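Local coordinates for protein (S)-ureidoglycine--glyoxylate transaminase (Bacillus subtilis, PDB 3ISL) that transfers the amino group of unstable (S)-ureidoglycine to glyoxylate, giving oxalurate and glycine in purine catabolism, as a homodimer using pyridoxal 5'-phosphate, at residues Glu126-Ile129 and Arg130-Lys134; Val20-Pro24 and Arg25-Val29; Gly355-Ala358 and Gly359-Arg363. All blocks are in the same frame, centred on the assembly; numbering follows the deposited sequence.

Interaction 1: residues Glu126-Ile129 and Arg130-Lys134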
loop_
_atom_site.group_PDB
_atom_site.type_symbol
_atom_site.label_atom_id
_atom_site.label_comp_id
_atom_site.label_asym_id
_atom_site.label_seq_id
_atom_site.Cartn_x
_atom_site.Cartn_y
_atom_site.Cartn_z
ATOM N N GLU A 126 26.963 -21.101 13.760
ATOM C CA GLU A 126 28.283 -20.791 14.348
ATOM C C GLU A 126 29.142 -19.904 13.462
ATOM O O GLU A 126 29.874 -19.026 14.002
ATOM C CB GLU A 126 29.074 -22.082 14.722
ATOM C CG GLU A 126 28.488 -22.859 15.928
ATOM C CD GLU A 126 29.332 -24.072 16.325
ATOM O OE1 GLU A 126 30.569 -23.941 16.525
ATOM O OE2 GLU A 126 28.742 -25.168 16.425
ATOM N N ASP A 127 29.106 -20.112 12.136
ATOM C CA ASP A 127 29.775 -19.122 11.192
ATOM C C ASP A 127 29.199 -17.713 11.252
ATOM O O ASP A 127 29.951 -16.716 11.301
ATOM C CB ASP A 127 29.829 -19.647 9.762
ATOM C CG ASP A 127 30.589 -20.997 9.679
ATOM O OD1 ASP A 127 31.589 -21.148 10.381
ATOM O OD2 ASP A 127 30.182 -21.927 8.984
ATOM N N ILE A 128 27.882 -17.606 11.325
ATOM C CA ILE A 128 27.259 -16.275 11.448
ATOM C C ILE A 128 27.661 -15.571 12.780
ATOM O O ILE A 128 28.081 -14.365 12.816
ATOM C CB ILE A 128 25.710 -16.371 11.247
ATOM C CG1 ILE A 128 25.421 -16.907 9.831
ATOM C CG2 ILE A 128 25.018 -14.960 11.510
ATOM C CD1 ILE A 128 23.971 -17.111 9.450
ATOM N N ILE A 129 27.488 -16.317 13.871
ATOM C CA ILE A 129 27.776 -15.823 15.226
ATOM C C ILE A 129 29.275 -15.365 15.296
ATOM O O ILE A 129 29.576 -14.273 15.797
ATOM C CB ILE A 129 27.409 -16.898 16.236
ATOM C CG1 ILE A 129 25.869 -17.098 16.239
ATOM C CG2 ILE A 129 28.051 -16.606 17.609
ATOM C CD1 ILE A 129 25.474 -18.404 16.935
ATOM N N ARG A 130 30.182 -16.126 14.700
ATOM C CA ARG A 130 31.582 -15.649 14.591
ATOM C C ARG A 130 31.735 -14.263 13.851
ATOM O O ARG A 130 32.527 -13.397 14.301
ATOM C CB ARG A 130 32.427 -16.739 13.954
ATOM C CG ARG A 130 33.880 -16.450 13.811
ATOM C CD ARG A 130 34.641 -17.134 14.942
ATOM N NE ARG A 130 36.005 -17.404 14.531
ATOM C CZ ARG A 130 37.077 -16.904 15.122
ATOM N NH1 ARG A 130 36.958 -16.118 16.202
ATOM N NH2 ARG A 130 38.258 -17.239 14.637
ATOM N N GLU A 131 30.986 -14.049 12.761
ATOM C CA GLU A 131 31.007 -12.738 12.071
ATOM C C GLU A 131 30.392 -11.650 12.868
ATOM O O GLU A 131 30.854 -10.510 12.790
ATOM C CB GLU A 131 30.328 -12.765 10.704
ATOM C CG GLU A 131 31.104 -13.672 9.790
ATOM C CD GLU A 131 32.449 -13.079 9.370
ATOM O OE1 GLU A 131 32.513 -11.887 9.041
ATOM O OE2 GLU A 131 33.423 -13.845 9.319
ATOM N N ILE A 132 29.336 -11.966 13.596
ATOM C CA ILE A 132 28.756 -11.037 14.525
ATOM C C ILE A 132 29.835 -10.559 15.502
ATOM O O ILE A 132 30.006 -9.355 15.668
ATOM C CB ILE A 132 27.490 -11.593 15.245
ATOM C CG1 ILE A 132 26.353 -11.901 14.199
ATOM C CG2 ILE A 132 26.983 -10.571 16.327
ATOM C CD1 ILE A 132 25.135 -12.583 14.837
ATOM N N LYS A 133 30.595 -11.492 16.097
ATOM C CA LYS A 133 31.545 -11.121 17.130
ATOM C C LYS A 133 32.679 -10.279 16.548
ATOM O O LYS A 133 33.191 -9.375 17.167
ATOM C CB LYS A 133 32.064 -12.337 17.908
ATOM C CG LYS A 133 31.061 -12.916 18.954
ATOM C CD LYS A 133 31.467 -14.366 19.412
ATOM C CE LYS A 133 31.486 -15.396 18.128
ATOM N NZ LYS A 133 31.847 -16.955 18.201
ATOM N N LYS A 134 33.027 -10.580 15.320
ATOM C CA LYS A 134 34.077 -9.953 14.624
ATOM C C LYS A 134 33.671 -8.560 14.109
ATOM O O LYS A 134 34.424 -7.610 14.249
ATOM C CB LYS A 134 34.438 -10.849 13.459
ATOM C CG LYS A 134 35.547 -10.337 12.593
ATOM C CD LYS A 134 35.755 -11.271 11.441
ATOM C CE LYS A 134 36.091 -10.475 10.206
ATOM N NZ LYS A 134 35.367 -11.203 9.109
HETATM O O HOH W 1 30.784 -19.329 16.658
HETATM O O HOH W 2 32.459 -16.488 10.050
#

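Interaction 2: residues Val20-Pro24 and Arg25-Val29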
loop_
_atom_site.group_PDB
_atom_site.type_symbol
_atom_site.label_atom_id
_atom_site.label_comp_id
_atom_site.label_asym_id
_atom_site.label_seq_id
_atom_site.Cartn_x
_atom_site.Cartn_y
_atom_site.Cartn_z
ATOM N N VAL A 20 -1.041 -16.014 -3.033
ATOM C CA VAL A 20 -1.894 -17.168 -3.064
ATOM C C VAL A 20 -3.391 -16.858 -2.921
ATOM O O VAL A 20 -3.795 -15.684 -2.839
ATOM C CB VAL A 20 -1.398 -18.235 -2.017
ATOM C CG1 VAL A 20 0.097 -18.557 -2.293
ATOM C CG2 VAL A 20 -1.581 -17.709 -0.565
ATOM N N GLU A 21 -4.223 -17.876 -2.891
ATOM C CA GLU A 21 -5.679 -17.668 -2.874
ATOM C C GLU A 21 -6.039 -17.127 -1.505
ATOM O O GLU A 21 -5.397 -17.468 -0.486
ATOM C CB GLU A 21 -6.401 -18.994 -3.054
ATOM C CG GLU A 21 -6.361 -19.584 -4.390
ATOM C CD GLU A 21 -6.718 -21.036 -4.357
ATOM O OE1 GLU A 21 -7.523 -21.478 -3.477
ATOM O OE2 GLU A 21 -6.173 -21.743 -5.212
ATOM N N VAL A 22 -7.076 -16.302 -1.462
ATOM C CA VAL A 22 -7.599 -15.703 -0.231
ATOM C C VAL A 22 -8.784 -16.492 0.307
ATOM O O VAL A 22 -9.731 -16.827 -0.493
ATOM C CB VAL A 22 -7.969 -14.270 -0.558
ATOM C CG1 VAL A 22 -8.625 -13.549 0.603
ATOM C CG2 VAL A 22 -6.646 -13.549 -0.904
ATOM N N ASP A 23 -8.819 -16.756 1.626
ATOM C CA ASP A 23 -10.032 -17.404 2.178
ATOM C C ASP A 23 -11.286 -16.592 1.770
ATOM O O ASP A 23 -11.269 -15.355 1.851
ATOM C CB ASP A 23 -9.973 -17.525 3.734
ATOM C CG ASP A 23 -11.087 -18.451 4.315
ATOM O OD1 ASP A 23 -12.290 -18.148 4.176
ATOM O OD2 ASP A 23 -10.797 -19.513 4.902
ATOM N N PRO A 24 -12.375 -17.282 1.364
ATOM C CA PRO A 24 -13.627 -16.676 1.047
ATOM C C PRO A 24 -14.178 -15.819 2.168
ATOM O O PRO A 24 -14.843 -14.822 1.866
ATOM C CB PRO A 24 -14.531 -17.894 0.787
ATOM C CG PRO A 24 -13.621 -18.801 0.100
ATOM C CD PRO A 24 -12.435 -18.734 1.061
ATOM N N ARG A 25 -13.911 -16.186 3.430
ATOM C CA ARG A 25 -14.337 -15.305 4.527
ATOM C C ARG A 25 -13.611 -13.934 4.510
ATOM O O ARG A 25 -14.152 -12.942 4.958
ATOM C CB ARG A 25 -14.167 -15.969 5.882
ATOM C CG ARG A 25 -15.142 -17.103 6.118
ATOM C CD ARG A 25 -14.304 -18.356 6.192
ATOM N NE ARG A 25 -14.266 -18.799 7.552
ATOM C CZ ARG A 25 -13.349 -19.598 8.089
ATOM N NH1 ARG A 25 -12.238 -20.031 7.429
ATOM N NH2 ARG A 25 -13.552 -19.914 9.343
ATOM N N VAL A 26 -12.356 -13.914 4.051
ATOM C CA VAL A 26 -11.623 -12.653 3.883
ATOM C C VAL A 26 -12.125 -11.930 2.659
ATOM O O VAL A 26 -12.412 -10.711 2.717
ATOM C CB VAL A 26 -10.085 -12.902 3.847
ATOM C CG1 VAL A 26 -9.374 -11.687 3.423
ATOM C CG2 VAL A 26 -9.586 -13.344 5.263
ATOM N N LEU A 27 -12.222 -12.633 1.527
ATOM C CA LEU A 27 -12.854 -11.993 0.362
ATOM C C LEU A 27 -14.205 -11.292 0.626
ATOM O O LEU A 27 -14.371 -10.128 0.183
ATOM C CB LEU A 27 -13.006 -12.952 -0.810
ATOM C CG LEU A 27 -11.693 -13.441 -1.389
ATOM C CD1 LEU A 27 -12.004 -14.558 -2.380
ATOM C CD2 LEU A 27 -10.926 -12.246 -1.999
ATOM N N ARG A 28 -15.179 -11.990 1.234
ATOM C CA ARG A 28 -16.542 -11.423 1.374
ATOM C C ARG A 28 -16.442 -10.171 2.237
ATOM O O ARG A 28 -17.217 -9.281 2.072
ATOM C CB ARG A 28 -17.614 -12.416 1.988
ATOM C CG ARG A 28 -17.324 -12.740 3.511
ATOM C CD ARG A 28 -18.301 -13.635 4.354
ATOM N NE ARG A 28 -18.157 -14.972 3.885
ATOM C CZ ARG A 28 -18.319 -16.123 4.548
ATOM N NH1 ARG A 28 -18.605 -16.222 5.876
ATOM N NH2 ARG A 28 -18.112 -17.220 3.832
ATOM N N VAL A 29 -15.496 -10.089 3.169
ATOM C CA VAL A 29 -15.492 -8.900 4.033
ATOM C C VAL A 29 -15.016 -7.598 3.313
ATOM O O VAL A 29 -15.243 -6.476 3.814
ATOM C CB VAL A 29 -14.698 -9.065 5.378
ATOM C CG1 VAL A 29 -13.187 -8.677 5.175
ATOM C CG2 VAL A 29 -15.327 -8.164 6.421
#

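Interaction 3: residues Gly355-Ala358 and Gly359-Arg363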
loop_
_atom_site.group_PDB
_atom_site.type_symbol
_atom_site.label_atom_id
_atom_site.label_comp_id
_atom_site.label_asym_id
_atom_site.label_seq_id
_atom_site.Cartn_x
_atom_site.Cartn_y
_atom_site.Cartn_z
ATOM N N GLY A 355 16.882 -15.880 -12.683
ATOM C CA GLY A 355 18.213 -15.803 -12.032
ATOM C C GLY A 355 18.848 -17.185 -12.009
ATOM O O GLY A 355 18.514 -18.014 -12.842
ATOM N N PRO A 356 19.726 -17.459 -11.029
ATOM C CA PRO A 356 20.592 -18.657 -11.016
ATOM C C PRO A 356 19.866 -20.018 -11.120
ATOM O O PRO A 356 20.418 -20.981 -11.699
ATOM C CB PRO A 356 21.359 -18.547 -9.682
ATOM C CG PRO A 356 21.190 -17.131 -9.229
ATOM C CD PRO A 356 19.904 -16.626 -9.831
ATOM N N LEU A 357 18.660 -20.094 -10.565
ATOM C CA LEU A 357 17.861 -21.314 -10.635
ATOM C C LEU A 357 16.928 -21.341 -11.863
ATOM O O LEU A 357 16.149 -22.291 -12.039
ATOM C CB LEU A 357 17.104 -21.544 -9.298
ATOM C CG LEU A 357 18.048 -21.574 -8.072
ATOM C CD1 LEU A 357 17.325 -21.997 -6.821
ATOM C CD2 LEU A 357 19.243 -22.506 -8.317
ATOM N N ALA A 358 17.047 -20.324 -12.732
ATOM C CA ALA A 358 16.207 -20.245 -13.931
ATOM C C ALA A 358 16.406 -21.530 -14.728
ATOM O O ALA A 358 17.546 -21.945 -14.962
ATOM C CB ALA A 358 16.565 -19.005 -14.789
ATOM N N GLY A 359 15.294 -22.176 -15.049
ATOM C CA GLY A 359 15.277 -23.405 -15.835
ATOM C C GLY A 359 15.622 -24.667 -15.059
ATOM O O GLY A 359 15.627 -25.763 -15.625
ATOM N N LYS A 360 15.950 -24.549 -13.780
ATOM C CA LYS A 360 16.309 -25.745 -12.996
ATOM C C LYS A 360 15.134 -26.295 -12.217
ATOM O O LYS A 360 15.059 -27.483 -11.986
ATOM C CB LYS A 360 17.459 -25.447 -12.016
ATOM C CG LYS A 360 18.821 -25.249 -12.717
ATOM C CD LYS A 360 19.797 -24.470 -11.833
ATOM C CE LYS A 360 20.095 -25.229 -10.510
ATOM N NZ LYS A 360 21.389 -25.992 -10.475
ATOM N N ILE A 361 14.247 -25.411 -11.756
ATOM C CA ILE A 361 13.223 -25.827 -10.804
ATOM C C ILE A 361 11.901 -25.168 -11.060
ATOM O O ILE A 361 11.837 -24.025 -11.531
ATOM C CB ILE A 361 13.602 -25.533 -9.286
ATOM C CG1 ILE A 361 14.089 -24.091 -9.061
ATOM C CG2 ILE A 361 14.560 -26.554 -8.738
ATOM C CD1 ILE A 361 14.033 -23.614 -7.545
ATOM N N TRP A 362 10.835 -25.880 -10.736
ATOM C CA TRP A 362 9.552 -25.181 -10.476
ATOM C C TRP A 362 9.432 -25.083 -9.004
ATOM O O TRP A 362 9.964 -25.930 -8.322
ATOM C CB TRP A 362 8.330 -25.934 -10.976
ATOM C CG TRP A 362 8.309 -26.242 -12.441
ATOM C CD1 TRP A 362 8.019 -25.376 -13.497
ATOM C CD2 TRP A 362 8.505 -27.541 -13.024
ATOM N NE1 TRP A 362 8.049 -26.092 -14.714
ATOM C CE2 TRP A 362 8.345 -27.410 -14.444
ATOM C CE3 TRP A 362 8.826 -28.800 -12.487
ATOM C CZ2 TRP A 362 8.511 -28.518 -15.340
ATOM C CZ3 TRP A 362 8.985 -29.903 -13.368
ATOM C CH2 TRP A 362 8.849 -29.741 -14.787
ATOM N N ARG A 363 8.713 -24.066 -8.511
ATOM C CA ARG A 363 8.448 -23.956 -7.088
ATOM C C ARG A 363 6.950 -24.068 -6.831
ATOM O O ARG A 363 6.161 -23.277 -7.328
ATOM C CB ARG A 363 9.014 -22.645 -6.518
ATOM C CG ARG A 363 10.511 -22.527 -6.685
ATOM C CD ARG A 363 11.005 -21.183 -6.218
ATOM N NE ARG A 363 10.665 -20.163 -7.181
ATOM C CZ ARG A 363 10.252 -18.942 -6.861
ATOM N NH1 ARG A 363 10.147 -18.559 -5.604
ATOM N NH2 ARG A 363 9.970 -18.091 -7.822
#

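Interaction 1: residues Glu126-Ile129 and Arg130-Lys134
E126, D127, I128 and I129 each accept a helical i to i+4 hydrogen bond through their carbonyl oxygens, from the amides of R130, E131, I132 and K133 in turn. The shortest runs from I132 N to I128 O at 2.8 Å, with the amide nearly in line with the C=O bond. In the first turn the donors come in tilted from the carbonyl planes, and there E126 O and D127 O each take a second bond, from a water.

Each water links a carbonyl to a side chain further along the helix, two turns on for K133 and one turn on for E131. One donates to E126 O and accepts from K133 NZ, 3.0 Å from the water oxygen. K133 gets there by bending at its third torsion (chi3 -60°), which lays its CE beside I129 CG2, 3.7 Å away, and turns the ammonium back along the helix. The other water donates to both D127 O and E131 OE2, the latter 2.9 Å from the water oxygen. E131 is also paired with the residue three further on: K134 NZ meets its OE1 on the syn side at 2.9 Å, a salt bridge along the helix surface.

On the buried side I128 CG2 touches I132 CD1 at 4.1 Å, a loose pairing of branch against chain end.

These two isoleucines face L90 and P92 of strand 88-93 and V140 and M142 of strand 139-143, while I129 rests on A157 and A161 of helix 156-164. Helix 125-135 is thus the connecting helix of a beta-alpha-beta crossover from strand 111-116 to strand 139-143, passing over strand 88-93.

Interaction 2: residues Val20-Pro24 and Arg25-Val29
D23 holds R25 in two ways. Its OD2 forms a salt bridge with R25 NH1 at 3.0 Å, lying at the edge of the guanidinium and close to its plane, whereas the arginine nitrogen approaches the carboxylate from above its plane; the two flat groups are turned 47° apart. OD1 receives R25 N as the capping bond of an N-cap residue, though the exact place of that oxygen is uncertain. With CG anti to the backbone N (chi1 -168°), the carboxylate is swung over the start of helix 24-29.

The backbone of D23 starts the helix: its O takes L27 N at 2.9 Å, in the carbonyl plane, as the first i to i+4 bond, and a weak, bent bond from V26 N. P24, first in the helix, has no N-H to satisfy; its own carbonyl oxygen accepts from R28 N at 2.9 Å. R28 then lays one face of its guanidinium over R25 CG.

Just ahead of the cap, V22 packs across to the first turn. Its CG1 lies 3.7 Å from L27 CG, a hydrophobic staple spanning the N-cap, and also presses on V26 CG1 at 3.5 Å, tighter than ordinary van der Waals contact.

What leads into the cap is fixed by E21, whose OE1 makes a salt bridge with R372 and whose OE2 accepts from I14 N. V26 packs on A275 of helix 270-286, with D23 and R25 both on L282 there, and V22 and L27 reach V34 and T32 of the second subunit, so the short helix 24-29 is wedged between helix 270-286 and the dimer partner.

Interaction 3: residues Gly355-Ala358 and Gly359-Arg363
L357 lays its side chain against K360 and I361, the residues that lead into the strand. Its CD1 meets I361 CD1 at 3.7 Å, and its other methyl, CD2, lies 3.6 Å from K360 CE, so the leucine is covered by an apolar end and by the aliphatic part of a lysine. K360 runs past P356 O with its CD, and the bend at chi3 (62°) then turns CE in over L357 CD2. I361 holds CG1 between its backbone N and carbonyl carbon (chi1 49°), and this turns the ethyl arm back toward the leucine. With that arm of I361 cut back to an alanine, L357 CD1 is likely to lose its partner and a gap to open on the side facing C326 and F314.

The backbone doubles back beneath these contacts. K360 N donates to L357 O at 2.9 Å, the amide standing above the carbonyl plane, and G359 supplies the positive phi of 79°.

A type I turn from G355 to A358 is thus followed by a type II beta turn from L357 to K360, the two sharing L357 and A358. Together they lead into strand 361-365, which pairs antiparallel with strand 324-328.

In the fold
From the N terminus, interaction 2 comes first, where the loop after strand 13-14 turns into helix 24-29 close to the second subunit. Interaction 1 follows far along the chain, on the crossover helix that packs on strands 88-93 and 139-143 of the seven-stranded sheet, its centre about 43 Å from that of interaction 2 and across the chain's centre. Interaction 3 comes last, tightening the turns that open strand 361-365 of the two-stranded sheet. Each closes only a local turn; the three run in series, and none nests in or crosses another. Interactions 2 and 3 come nearest, about 9 Å between closest atoms. Near the cofactor, R363 donates to the carbonyl of T147, a pocket residue.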